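Local coordinates for imidazolonepropionase (Unidentified, PDB 2Q09), which hydrolyses the carbon-nitrogen bond of imidazolone-5-propanoate to give N-formimidoyl-L-glutamate, the third step of histidine degradation, at residues V326-M334 and E385-Q394. Sequence-based numbering, arbitrary orientation.
Sequences VSLRMAMNM and ELSYLIGVDQ
R329 reaches from the first turn of helix 328-339 into the curve formed by the short, weakly bonded helix 385-388 and the loop that follows it to Q394, and its guanidinium group ends there. R329 NH1 and NH2 both donate end-on to Q394 OE1, which lies 2.7 Å from NH2 and close to the guanidinium plane; the amide and guanidinium planes are only 10° apart. Farther back, R329 NE donates to a lone pair of L386 O, 2.9 Å away, in the carbonyl plane. A bend at chi3 (66°) in an otherwise extended chain lets NE face this carbonyl while NH1 and NH2 point on to Q394. L386 CD2 lies over one face of the guanidinium, offset toward its rim, and W378 of strand 375-378 also touches the arginine. Helix 328-339 follows the last parallel strand of the amidohydrolase TIM barrel, 312-314, and the contact joins it to the C-terminal part of the chain, where strands 375-378 and 395-400 flank segment 385-394 in sequence. A leucine in place of R329 would probably leave Q394 OE1 and the L386 carbonyl without their donors and the Q394 amide freer to turn. I390 lies alongside helix 328-339, its CD1 3.3 Å from R329 O and its CG2 4.2 Å from M330 CB. One turn on, N333 chi1 (-176°) swings CG away from the backbone N, carrying ND2 to weak hydrogen bonds with Y388 O (3.1 Å) and S387 O (3.2 Å). On the buried side, the selenomethionine M332 brings CE to 3.4 Å from S387 OG, with M347 of helix 343-349 against it.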
loop_
_atom_site.group_PDB
_atom_site.type_symbol
_atom_site.label_atom_id
_atom_site.label_comp_id
_atom_site.label_asym_id
_atom_site.label_seq_id
_atom_site.Cartn_x
_atom_site.Cartn_y
_atom_site.Cartn_z
ATOM N N VAL A 326 10.366 -5.547 4.883
ATOM C CA VAL A 326 9.994 -5.559 3.480
ATOM C C VAL A 326 9.334 -6.870 3.093
ATOM O O VAL A 326 9.944 -7.733 2.462
ATOM C CB VAL A 326 11.221 -5.321 2.600
ATOM C CG1 VAL A 326 10.803 -5.221 1.135
ATOM C CG2 VAL A 326 11.920 -4.031 3.045
ATOM N N SER A 327 8.078 -7.006 3.492
ATOM C CA SER A 327 7.314 -8.204 3.203
ATOM C C SER A 327 5.825 -7.912 3.354
ATOM O O SER A 327 5.371 -7.486 4.422
ATOM C CB SER A 327 7.705 -9.326 4.168
ATOM O OG SER A 327 6.948 -10.496 3.907
ATOM N N LEU A 328 5.064 -8.125 2.288
ATOM C CA LEU A 328 3.625 -7.911 2.358
ATOM C C LEU A 328 3.006 -9.140 3.014
ATOM O O LEU A 328 2.092 -9.037 3.828
ATOM C CB LEU A 328 3.015 -7.729 0.965
ATOM C CG LEU A 328 1.480 -7.673 0.953
ATOM C CD1 LEU A 328 1.001 -6.490 1.791
ATOM C CD2 LEU A 328 0.971 -7.551 -0.480
ATOM N N ARG A 329 3.515 -10.311 2.650
ATOM C CA ARG A 329 2.986 -11.545 3.209
ATOM C C ARG A 329 3.179 -11.660 4.716
ATOM O O ARG A 329 2.335 -12.231 5.403
ATOM C CB ARG A 329 3.574 -12.753 2.475
ATOM C CG ARG A 329 3.044 -12.829 1.036
ATOM C CD ARG A 329 3.592 -14.006 0.254
ATOM N NE ARG A 329 3.148 -15.283 0.800
ATOM C CZ ARG A 329 3.463 -16.459 0.266
ATOM N NH1 ARG A 329 4.216 -16.504 -0.827
ATOM N NH2 ARG A 329 3.050 -17.588 0.822
HETATM N N MSE A 330 4.268 -11.101 5.239
HETATM C CA MSE A 330 4.501 -11.144 6.683
HETATM C C MSE A 330 3.392 -10.293 7.308
HETATM O O MSE A 330 2.866 -10.603 8.380
HETATM C CB MSE A 330 5.867 -10.549 7.031
HETATM C CG MSE A 330 6.223 -10.612 8.509
HETATM SE SE MSE A 330 6.522 -12.450 9.126
HETATM C CE MSE A 330 4.989 -12.646 10.276
ATOM N N ALA A 331 3.031 -9.215 6.620
ATOM C CA ALA A 331 1.979 -8.332 7.113
ATOM C C ALA A 331 0.647 -9.076 7.157
ATOM O O ALA A 331 -0.165 -8.881 8.066
ATOM C CB ALA A 331 1.857 -7.098 6.216
HETATM N N MSE A 332 0.418 -9.919 6.156
HETATM C CA MSE A 332 -0.814 -10.702 6.097
HETATM C C MSE A 332 -0.845 -11.673 7.281
HETATM O O MSE A 332 -1.877 -11.848 7.940
HETATM C CB MSE A 332 -0.872 -11.478 4.778
HETATM C CG MSE A 332 -0.972 -10.568 3.548
HETATM SE SE MSE A 332 -0.689 -11.498 1.887
HETATM C CE MSE A 332 -2.451 -12.389 1.786
ATOM N N ASN A 333 0.292 -12.312 7.534
ATOM C CA ASN A 333 0.408 -13.255 8.642
ATOM C C ASN A 333 0.146 -12.525 9.962
ATOM O O ASN A 333 -0.548 -13.034 10.843
ATOM C CB ASN A 333 1.804 -13.880 8.639
ATOM C CG ASN A 333 1.978 -14.949 9.695
ATOM O OD1 ASN A 333 2.088 -14.654 10.889
ATOM N ND2 ASN A 333 1.998 -16.207 9.260
HETATM N N MSE A 334 0.689 -11.319 10.088
HETATM C CA MSE A 334 0.488 -10.549 11.307
HETATM C C MSE A 334 -0.939 -10.035 11.455
HETATM O O MSE A 334 -1.446 -9.957 12.569
HETATM C CB MSE A 334 1.485 -9.391 11.388
HETATM C CG MSE A 334 2.904 -9.857 11.636
HETATM SE SE MSE A 334 4.137 -8.401 12.003
HETATM C CE MSE A 334 5.719 -9.463 12.417
ATOM N N GLU A 385 -2.658 -20.510 2.150
ATOM C CA GLU A 385 -1.231 -20.611 2.418
ATOM C C GLU A 385 -0.457 -19.301 2.211
ATOM O O GLU A 385 0.630 -19.123 2.766
ATOM C CB GLU A 385 -0.601 -21.717 1.563
ATOM C CG GLU A 385 0.895 -21.835 1.803
ATOM C CD GLU A 385 1.475 -23.169 1.381
ATOM O OE1 GLU A 385 2.699 -23.335 1.531
ATOM O OE2 GLU A 385 0.724 -24.051 0.906
ATOM N N LEU A 386 -1.014 -18.375 1.435
ATOM C CA LEU A 386 -0.316 -17.116 1.179
ATOM C C LEU A 386 -0.142 -16.262 2.436
ATOM O O LEU A 386 0.832 -15.521 2.550
ATOM C CB LEU A 386 -1.040 -16.321 0.091
ATOM C CG LEU A 386 -1.147 -17.075 -1.236
ATOM C CD1 LEU A 386 -1.737 -16.164 -2.312
ATOM C CD2 LEU A 386 0.220 -17.562 -1.659
ATOM N N SER A 387 -1.084 -16.370 3.370
ATOM C CA SER A 387 -1.020 -15.640 4.639
ATOM C C SER A 387 -0.285 -16.479 5.689
ATOM O O SER A 387 0.110 -15.966 6.738
ATOM C CB SER A 387 -2.434 -15.354 5.184
ATOM O OG SER A 387 -3.176 -14.507 4.331
ATOM N N TYR A 388 -0.118 -17.767 5.403
ATOM C CA TYR A 388 0.483 -18.702 6.347
ATOM C C TYR A 388 2.000 -18.884 6.282
ATOM O O TYR A 388 2.712 -18.478 7.207
ATOM C CB TYR A 388 -0.190 -20.072 6.196
ATOM C CG TYR A 388 0.053 -21.003 7.359
ATOM C CD1 TYR A 388 -0.617 -20.819 8.566
ATOM C CD2 TYR A 388 0.961 -22.058 7.263
ATOM C CE1 TYR A 388 -0.394 -21.668 9.654
ATOM C CE2 TYR A 388 1.195 -22.906 8.338
ATOM C CZ TYR A 388 0.513 -22.708 9.528
ATOM O OH TYR A 388 0.745 -23.546 10.591
ATOM N N LEU A 389 2.483 -19.515 5.211
ATOM C CA LEU A 389 3.910 -19.779 5.039
ATOM C C LEU A 389 4.583 -18.565 4.416
ATOM O O LEU A 389 4.315 -18.222 3.260
ATOM C CB LEU A 389 4.118 -20.999 4.134
ATOM C CG LEU A 389 5.577 -21.420 3.955
ATOM C CD1 LEU A 389 6.156 -21.863 5.283
ATOM C CD2 LEU A 389 5.647 -22.548 2.943
ATOM N N ILE A 390 5.485 -17.951 5.176
ATOM C CA ILE A 390 6.169 -16.738 4.740
ATOM C C ILE A 390 7.653 -16.890 4.432
ATOM O O ILE A 390 8.320 -17.745 5.001
ATOM C CB ILE A 390 6.018 -15.645 5.834
ATOM C CG1 ILE A 390 4.563 -15.593 6.337
ATOM C CG2 ILE A 390 6.471 -14.292 5.309
ATOM C CD1 ILE A 390 3.542 -15.253 5.269
ATOM N N GLY A 391 8.151 -16.061 3.513
ATOM C CA GLY A 391 9.564 -16.062 3.177
ATOM C C GLY A 391 10.073 -16.968 2.071
ATOM O O GLY A 391 11.261 -16.938 1.764
ATOM N N VAL A 392 9.194 -17.770 1.475
ATOM C CA VAL A 392 9.590 -18.693 0.412
ATOM C C VAL A 392 9.076 -18.267 -0.964
ATOM O O VAL A 392 7.899 -17.928 -1.119
ATOM C CB VAL A 392 9.049 -20.118 0.701
ATOM C CG1 VAL A 392 9.444 -21.072 -0.409
ATOM C CG2 VAL A 392 9.574 -20.609 2.039
ATOM N N ASP A 393 9.956 -18.286 -1.963
ATOM C CA ASP A 393 9.563 -17.927 -3.322
ATOM C C ASP A 393 8.669 -19.052 -3.832
ATOM O O ASP A 393 9.082 -20.210 -3.879
ATOM C CB ASP A 393 10.788 -17.792 -4.234
ATOM C CG ASP A 393 11.611 -16.543 -3.945
ATOM O OD1 ASP A 393 11.184 -15.710 -3.118
ATOM O OD2 ASP A 393 12.692 -16.400 -4.558
ATOM N N GLN A 394 7.444 -18.713 -4.219
ATOM C CA GLN A 394 6.489 -19.718 -4.674
ATOM C C GLN A 394 5.815 -19.387 -6.002
ATOM O O GLN A 394 4.874 -20.073 -6.417
ATOM C CB GLN A 394 5.420 -19.921 -3.601
ATOM C CG GLN A 394 5.971 -20.399 -2.271
ATOM C CD GLN A 394 4.955 -20.281 -1.154
ATOM O OE1 GLN A 394 4.671 -19.180 -0.668
ATOM N NE2 GLN A 394 4.388 -21.417 -0.748
#